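PDB 2O0M: transcriptional regulator, SorC family from Enterococcus faecalis, which probably acts as a DNA-binding transcriptional regulator of the SorC family, with an effector domain thought to recognise a sugar or sugar phosphate. Local coordinates for residues I97-F105 with L329-L340. Numbering follows the deposited sequence.
Sequences IEKEMTQYF and LITDEAAANEIL
Bent at chi2 and chi3, the chain of selenomethionine Met101 curls over helix 333-339, whereas Ile97 holds CG1 anti to its own backbone nitrogen (chi1 -169°) and reaches out straight. Met101 SE rests 3.9 Å from Leu340 CG and as near Ala336 CB, while its terminal CE passes on into the buried angle between strand 328-332 and helix 333-339, 3.8 Å from both Leu329 CD2 and Ile339 CD1. The extended Ile97 sets CD1 against Ala336 CB at 3.5 Å. Leu340 CD1 meets Ile97 CG1 and Glu100 CB at 3.8 Å each, and Glu100 OE2 is hydrogen-bonded to Gln96 NE2. At the far end, Ile339 CG2 sits over one face of the Tyr104 ring, a CH-pi contact 4.1 Å from the centroid, and also touches Phe105 CZ. A water ties Tyr104 OH to Ile339 O, 2.7 Å from the carbonyl oxygen to which it donates. Helix 333-339 starts at N-cap Asp332, whose OD1 accepts from Ala335 N at 3.0 Å. With axes 59° apart, the helices pack beside parallel strands 109-113 and 328-332, an alpha/beta layering consistent with the Rossmann-like sugar-binding domain of SorC regulators.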
ATOM      1  N   ILE A  97      -8.941  14.550 -16.817  1.00 25.96           N
ATOM      2  CA  ILE A  97      -8.958  14.450 -15.355  1.00 24.87           C
ATOM      3  C   ILE A  97      -7.668  13.801 -14.832  1.00 23.19           C
ATOM      4  O   ILE A  97      -7.142  14.205 -13.794  1.00 21.82           O
ATOM      5  CB  ILE A  97     -10.240  13.720 -14.827  1.00 24.91           C
ATOM      6  CG1 ILE A  97     -10.362  13.857 -13.309  1.00 25.56           C
ATOM      7  CG2 ILE A  97     -10.280  12.257 -15.254  1.00 25.39           C
ATOM      8  CD1 ILE A  97     -11.717  13.429 -12.761  1.00 25.69           C
ATOM      9  N   GLU A  98      -7.156  12.818 -15.568  1.00 21.75           N
ATOM     10  CA  GLU A  98      -5.884  12.167 -15.218  1.00 21.58           C
ATOM     11  C   GLU A  98      -4.722  13.156 -15.271  1.00 21.39           C
ATOM     12  O   GLU A  98      -3.866  13.169 -14.385  1.00 20.06           O
ATOM     13  CB  GLU A  98      -5.615  10.980 -16.145  1.00 21.00           C
ATOM     14  CG  GLU A  98      -6.536   9.794 -15.853  1.00 20.46           C
ATOM     15  CD  GLU A  98      -6.401   8.650 -16.834  1.00 20.04           C
ATOM     16  OE1 GLU A  98      -5.841   8.844 -17.928  1.00 20.47           O
ATOM     17  OE2 GLU A  98      -6.862   7.537 -16.495  1.00 16.09           O
ATOM     18  N   LYS A  99      -4.700  13.986 -16.312  1.00 21.80           N
ATOM     19  CA  LYS A  99      -3.687  15.042 -16.432  1.00 21.87           C
ATOM     20  C   LYS A  99      -3.753  16.004 -15.260  1.00 20.60           C
ATOM     21  O   LYS A  99      -2.731  16.354 -14.673  1.00 20.65           O
ATOM     22  CB  LYS A  99      -3.882  15.827 -17.730  1.00 22.50           C
ATOM     23  CG  LYS A  99      -3.017  17.091 -17.846  1.00 23.32           C
ATOM     24  CD  LYS A  99      -3.414  17.892 -19.081  1.00 23.71           C
ATOM     25  CE  LYS A  99      -2.816  19.301 -19.068  1.00 25.15           C
ATOM     26  NZ  LYS A  99      -3.408  20.176 -20.132  1.00 26.67           N
ATOM     27  N   GLU A 100      -4.961  16.443 -14.931  1.00 19.50           N
ATOM     28  CA  GLU A 100      -5.145  17.388 -13.842  1.00 19.07           C
ATOM     29  C   GLU A 100      -4.661  16.771 -12.524  1.00 17.96           C
ATOM     30  O   GLU A 100      -4.033  17.443 -11.708  1.00 17.32           O
ATOM     31  CB  GLU A 100      -6.607  17.839 -13.747  1.00 19.33           C
ATOM     32  CG  GLU A 100      -7.035  18.771 -14.900  1.00 21.23           C
ATOM     33  CD  GLU A 100      -8.438  19.350 -14.744  1.00 21.84           C
ATOM     34  OE1 GLU A 100      -8.964  19.399 -13.609  1.00 24.86           O
ATOM     35  OE2 GLU A 100      -9.012  19.786 -15.770  1.00 26.02           O
HETATM   36  N   MSE A 101      -4.929  15.485 -12.330  1.00 17.20           N
HETATM   37  CA  MSE A 101      -4.482  14.803 -11.104  1.00 17.06           C
HETATM   38  C   MSE A 101      -2.963  14.686 -11.025  1.00 16.70           C
HETATM   39  O   MSE A 101      -2.381  14.972  -9.984  1.00 16.01           O
HETATM   40  CB  MSE A 101      -5.123  13.412 -10.973  1.00 16.95           C
HETATM   41  CG  MSE A 101      -6.599  13.445 -10.601  1.00 16.44           C
HETATM   42 SE   MSE A 101      -6.896  13.998  -8.756  1.00 20.77          SE
HETATM   43  CE  MSE A 101      -6.356  12.367  -7.919  1.00 17.50           C
ATOM     44  N   THR A 102      -2.313  14.284 -12.116  1.00 17.18           N
ATOM     45  CA  THR A 102      -0.854  14.145 -12.087  1.00 17.91           C
ATOM     46  C   THR A 102      -0.183  15.487 -11.803  1.00 17.55           C
ATOM     47  O   THR A 102       0.782  15.552 -11.062  1.00 17.69           O
ATOM     48  CB  THR A 102      -0.259  13.564 -13.392  1.00 18.92           C
ATOM     49  OG1 THR A 102      -0.421  14.501 -14.460  1.00 21.66           O
ATOM     50  CG2 THR A 102      -0.935  12.272 -13.759  1.00 19.01           C
ATOM     51  N   GLN A 103      -0.713  16.555 -12.397  1.00 17.47           N
ATOM     52  CA  GLN A 103      -0.159  17.892 -12.210  1.00 17.42           C
ATOM     53  C   GLN A 103      -0.434  18.440 -10.817  1.00 17.20           C
ATOM     54  O   GLN A 103       0.399  19.130 -10.241  1.00 16.47           O
ATOM     55  CB  GLN A 103      -0.689  18.830 -13.300  1.00 17.65           C
ATOM     56  CG  GLN A 103      -0.187  18.398 -14.672  1.00 18.08           C
ATOM     57  CD  GLN A 103      -0.471  19.399 -15.775  1.00 18.16           C
ATOM     58  OE1 GLN A 103      -1.405  20.190 -15.689  1.00 18.31           O
ATOM     59  NE2 GLN A 103       0.349  19.369 -16.819  1.00 20.06           N
ATOM     60  N   TYR A 104      -1.596  18.109 -10.265  1.00 16.89           N
ATOM     61  CA  TYR A 104      -1.948  18.550  -8.918  1.00 17.11           C
ATOM     62  C   TYR A 104      -0.917  18.048  -7.906  1.00 16.57           C
ATOM     63  O   TYR A 104      -0.506  18.784  -7.010  1.00 17.25           O
ATOM     64  CB  TYR A 104      -3.347  18.044  -8.550  1.00 17.63           C
ATOM     65  CG  TYR A 104      -3.890  18.547  -7.234  1.00 17.61           C
ATOM     66  CD1 TYR A 104      -3.649  17.860  -6.048  1.00 17.82           C
ATOM     67  CD2 TYR A 104      -4.670  19.694  -7.176  1.00 18.96           C
ATOM     68  CE1 TYR A 104      -4.147  18.318  -4.836  1.00 17.97           C
ATOM     69  CE2 TYR A 104      -5.182  20.151  -5.974  1.00 18.70           C
ATOM     70  CZ  TYR A 104      -4.919  19.458  -4.810  1.00 18.89           C
ATOM     71  OH  TYR A 104      -5.429  19.920  -3.623  1.00 19.28           O
ATOM     72  N   PHE A 105      -0.491  16.798  -8.066  1.00 15.74           N
ATOM     73  CA  PHE A 105       0.428  16.168  -7.108  1.00 15.94           C
ATOM     74  C   PHE A 105       1.886  16.205  -7.543  1.00 15.74           C
ATOM     75  O   PHE A 105       2.784  15.947  -6.731  1.00 15.22           O
ATOM     76  CB  PHE A 105       0.005  14.723  -6.834  1.00 15.65           C
ATOM     77  CG  PHE A 105      -1.296  14.615  -6.101  1.00 15.12           C
ATOM     78  CD1 PHE A 105      -2.387  13.969  -6.672  1.00 15.61           C
ATOM     79  CD2 PHE A 105      -1.439  15.180  -4.843  1.00 14.79           C
ATOM     80  CE1 PHE A 105      -3.586  13.882  -5.993  1.00 15.85           C
ATOM     81  CE2 PHE A 105      -2.649  15.102  -4.168  1.00 14.85           C
ATOM     82  CZ  PHE A 105      -3.714  14.454  -4.744  1.00 15.68           C
ATOM     83  N   LEU A 329      -0.593   6.788  -9.301  1.00 12.26           N
ATOM     84  CA  LEU A 329      -1.788   6.757  -8.458  1.00 12.23           C
ATOM     85  C   LEU A 329      -2.937   6.159  -9.256  1.00 11.46           C
ATOM     86  O   LEU A 329      -3.339   6.716 -10.278  1.00 12.41           O
ATOM     87  CB  LEU A 329      -2.164   8.155  -7.968  1.00 11.97           C
ATOM     88  CG  LEU A 329      -3.491   8.272  -7.204  1.00 13.02           C
ATOM     89  CD1 LEU A 329      -3.473   7.450  -5.921  1.00 13.23           C
ATOM     90  CD2 LEU A 329      -3.812   9.721  -6.896  1.00 13.24           C
ATOM     91  N   ILE A 330      -3.444   5.021  -8.792  1.00 10.98           N
ATOM     92  CA  ILE A 330      -4.663   4.419  -9.345  1.00 11.15           C
ATOM     93  C   ILE A 330      -5.807   4.837  -8.435  1.00 10.44           C
ATOM     94  O   ILE A 330      -5.790   4.565  -7.235  1.00 11.08           O
ATOM     95  CB  ILE A 330      -4.598   2.888  -9.400  1.00 11.24           C
ATOM     96  CG1 ILE A 330      -3.411   2.458 -10.268  1.00 11.71           C
ATOM     97  CG2 ILE A 330      -5.928   2.326  -9.921  1.00 11.29           C
ATOM     98  CD1 ILE A 330      -3.122   0.988 -10.266  1.00 11.53           C
ATOM     99  N   THR A 331      -6.795   5.506  -9.008  1.00 10.99           N
ATOM    100  CA  THR A 331      -7.887   6.050  -8.227  1.00 10.44           C
ATOM    101  C   THR A 331      -9.170   6.015  -9.058  1.00 10.47           C
ATOM    102  O   THR A 331      -9.209   5.425 -10.144  1.00 11.20           O
ATOM    103  CB  THR A 331      -7.530   7.484  -7.754  1.00 10.99           C
ATOM    104  OG1 THR A 331      -8.463   7.935  -6.760  1.00 10.64           O
ATOM    105  CG2 THR A 331      -7.440   8.476  -8.916  1.00 11.42           C
ATOM    106  N   ASP A 332     -10.214   6.637  -8.548  1.00 10.50           N
ATOM    107  CA  ASP A 332     -11.470   6.676  -9.298  1.00 10.74           C
ATOM    108  C   ASP A 332     -11.990   8.090  -9.477  1.00 11.85           C
ATOM    109  O   ASP A 332     -11.433   9.045  -8.941  1.00 11.66           O
ATOM    110  CB  ASP A 332     -12.517   5.728  -8.705  1.00 11.02           C
ATOM    111  CG  ASP A 332     -12.847   6.013  -7.254  1.00  9.94           C
ATOM    112  OD1 ASP A 332     -12.588   7.130  -6.770  1.00 12.58           O
ATOM    113  OD2 ASP A 332     -13.393   5.099  -6.596  1.00 11.74           O
ATOM    114  N   GLU A 333     -13.039   8.207 -10.283  1.00 12.26           N
ATOM    115  CA  GLU A 333     -13.636   9.495 -10.587  1.00 13.59           C
ATOM    116  C   GLU A 333     -14.130  10.178  -9.326  1.00 12.47           C
ATOM    117  O   GLU A 333     -14.025  11.391  -9.193  1.00 13.23           O
ATOM    118  CB  GLU A 333     -14.815   9.339 -11.556  1.00 13.48           C
ATOM    119  CG  GLU A 333     -14.429   9.060 -12.997  1.00 15.94           C
ATOM    120  CD  GLU A 333     -15.635   9.113 -13.943  1.00 16.86           C
ATOM    121  OE1 GLU A 333     -16.564   8.291 -13.781  1.00 17.88           O
ATOM    122  OE2 GLU A 333     -15.658   9.978 -14.850  1.00 23.02           O
ATOM    123  N   ALA A 334     -14.689   9.408  -8.404  1.00 12.12           N
ATOM    124  CA  ALA A 334     -15.262  10.006  -7.206  1.00 11.89           C
ATOM    125  C   ALA A 334     -14.183  10.707  -6.381  1.00 12.43           C
ATOM    126  O   ALA A 334     -14.375  11.830  -5.914  1.00 12.08           O
ATOM    127  CB  ALA A 334     -15.990   8.980  -6.399  1.00 12.13           C
ATOM    128  N   ALA A 335     -13.030  10.067  -6.238  1.00 12.00           N
ATOM    129  CA  ALA A 335     -11.925  10.682  -5.505  1.00 12.62           C
ATOM    130  C   ALA A 335     -11.363  11.891  -6.254  1.00 12.64           C
ATOM    131  O   ALA A 335     -11.170  12.953  -5.667  1.00 13.27           O
ATOM    132  CB  ALA A 335     -10.828   9.667  -5.242  1.00 12.21           C
ATOM    133  N   ALA A 336     -11.117  11.718  -7.546  1.00 13.21           N
ATOM    134  CA  ALA A 336     -10.543  12.767  -8.375  1.00 13.91           C
ATOM    135  C   ALA A 336     -11.434  14.007  -8.430  1.00 14.53           C
ATOM    136  O   ALA A 336     -10.951  15.119  -8.237  1.00 14.50           O
ATOM    137  CB  ALA A 336     -10.273  12.240  -9.781  1.00 13.69           C
ATOM    138  N   ASN A 337     -12.723  13.826  -8.713  1.00 15.37           N
ATOM    139  CA  ASN A 337     -13.650  14.965  -8.755  1.00 15.86           C
ATOM    140  C   ASN A 337     -13.633  15.753  -7.441  1.00 16.29           C
ATOM    141  O   ASN A 337     -13.654  16.979  -7.446  1.00 16.70           O
ATOM    142  CB  ASN A 337     -15.085  14.514  -9.060  1.00 16.58           C
ATOM    143  CG  ASN A 337     -15.279  14.067 -10.501  1.00 17.39           C
ATOM    144  OD1 ASN A 337     -14.528  14.451 -11.403  1.00 19.90           O
ATOM    145  ND2 ASN A 337     -16.312  13.260 -10.724  1.00 18.16           N
ATOM    146  N   GLU A 338     -13.563  15.048  -6.315  1.00 16.22           N
ATOM    147  CA  GLU A 338     -13.548  15.703  -5.008  1.00 16.33           C
ATOM    148  C   GLU A 338     -12.252  16.472  -4.776  1.00 17.14           C
ATOM    149  O   GLU A 338     -12.261  17.622  -4.336  1.00 16.77           O
ATOM    150  CB  GLU A 338     -13.764  14.674  -3.895  1.00 16.02           C
ATOM    151  CG  GLU A 338     -13.722  15.252  -2.491  1.00 15.64           C
ATOM    152  CD  GLU A 338     -14.885  16.180  -2.164  1.00 16.20           C
ATOM    153  OE1 GLU A 338     -15.856  16.294  -2.958  1.00 14.96           O
ATOM    154  OE2 GLU A 338     -14.832  16.794  -1.081  1.00 16.15           O
ATOM    155  N   ILE A 339     -11.130  15.839  -5.086  1.00 17.09           N
ATOM    156  CA  ILE A 339      -9.829  16.473  -4.928  1.00 17.46           C
ATOM    157  C   ILE A 339      -9.699  17.733  -5.795  1.00 18.02           C
ATOM    158  O   ILE A 339      -9.133  18.724  -5.353  1.00 17.63           O
ATOM    159  CB  ILE A 339      -8.692  15.471  -5.252  1.00 17.36           C
ATOM    160  CG1 ILE A 339      -8.630  14.379  -4.170  1.00 16.10           C
ATOM    161  CG2 ILE A 339      -7.342  16.187  -5.357  1.00 17.63           C
ATOM    162  CD1 ILE A 339      -7.849  13.117  -4.560  1.00 16.23           C
ATOM    163  N   LEU A 340     -10.230  17.678  -7.016  1.00 18.89           N
ATOM    164  CA  LEU A 340     -10.056  18.750  -8.009  1.00 19.85           C
ATOM    165  C   LEU A 340     -11.152  19.813  -8.020  1.00 20.87           C
ATOM    166  O   LEU A 340     -11.136  20.701  -8.875  1.00 21.28           O
ATOM    167  CB  LEU A 340      -9.965  18.145  -9.414  1.00 19.71           C
ATOM    168  CG  LEU A 340      -8.774  17.228  -9.691  1.00 19.13           C
ATOM    169  CD1 LEU A 340      -8.932  16.613 -11.064  1.00 18.82           C
ATOM    170  CD2 LEU A 340      -7.460  17.980  -9.598  1.00 19.00           C
TER
HETATM  171  O   HOH W   1      -8.264  19.624  -2.965  1.00 44.66           O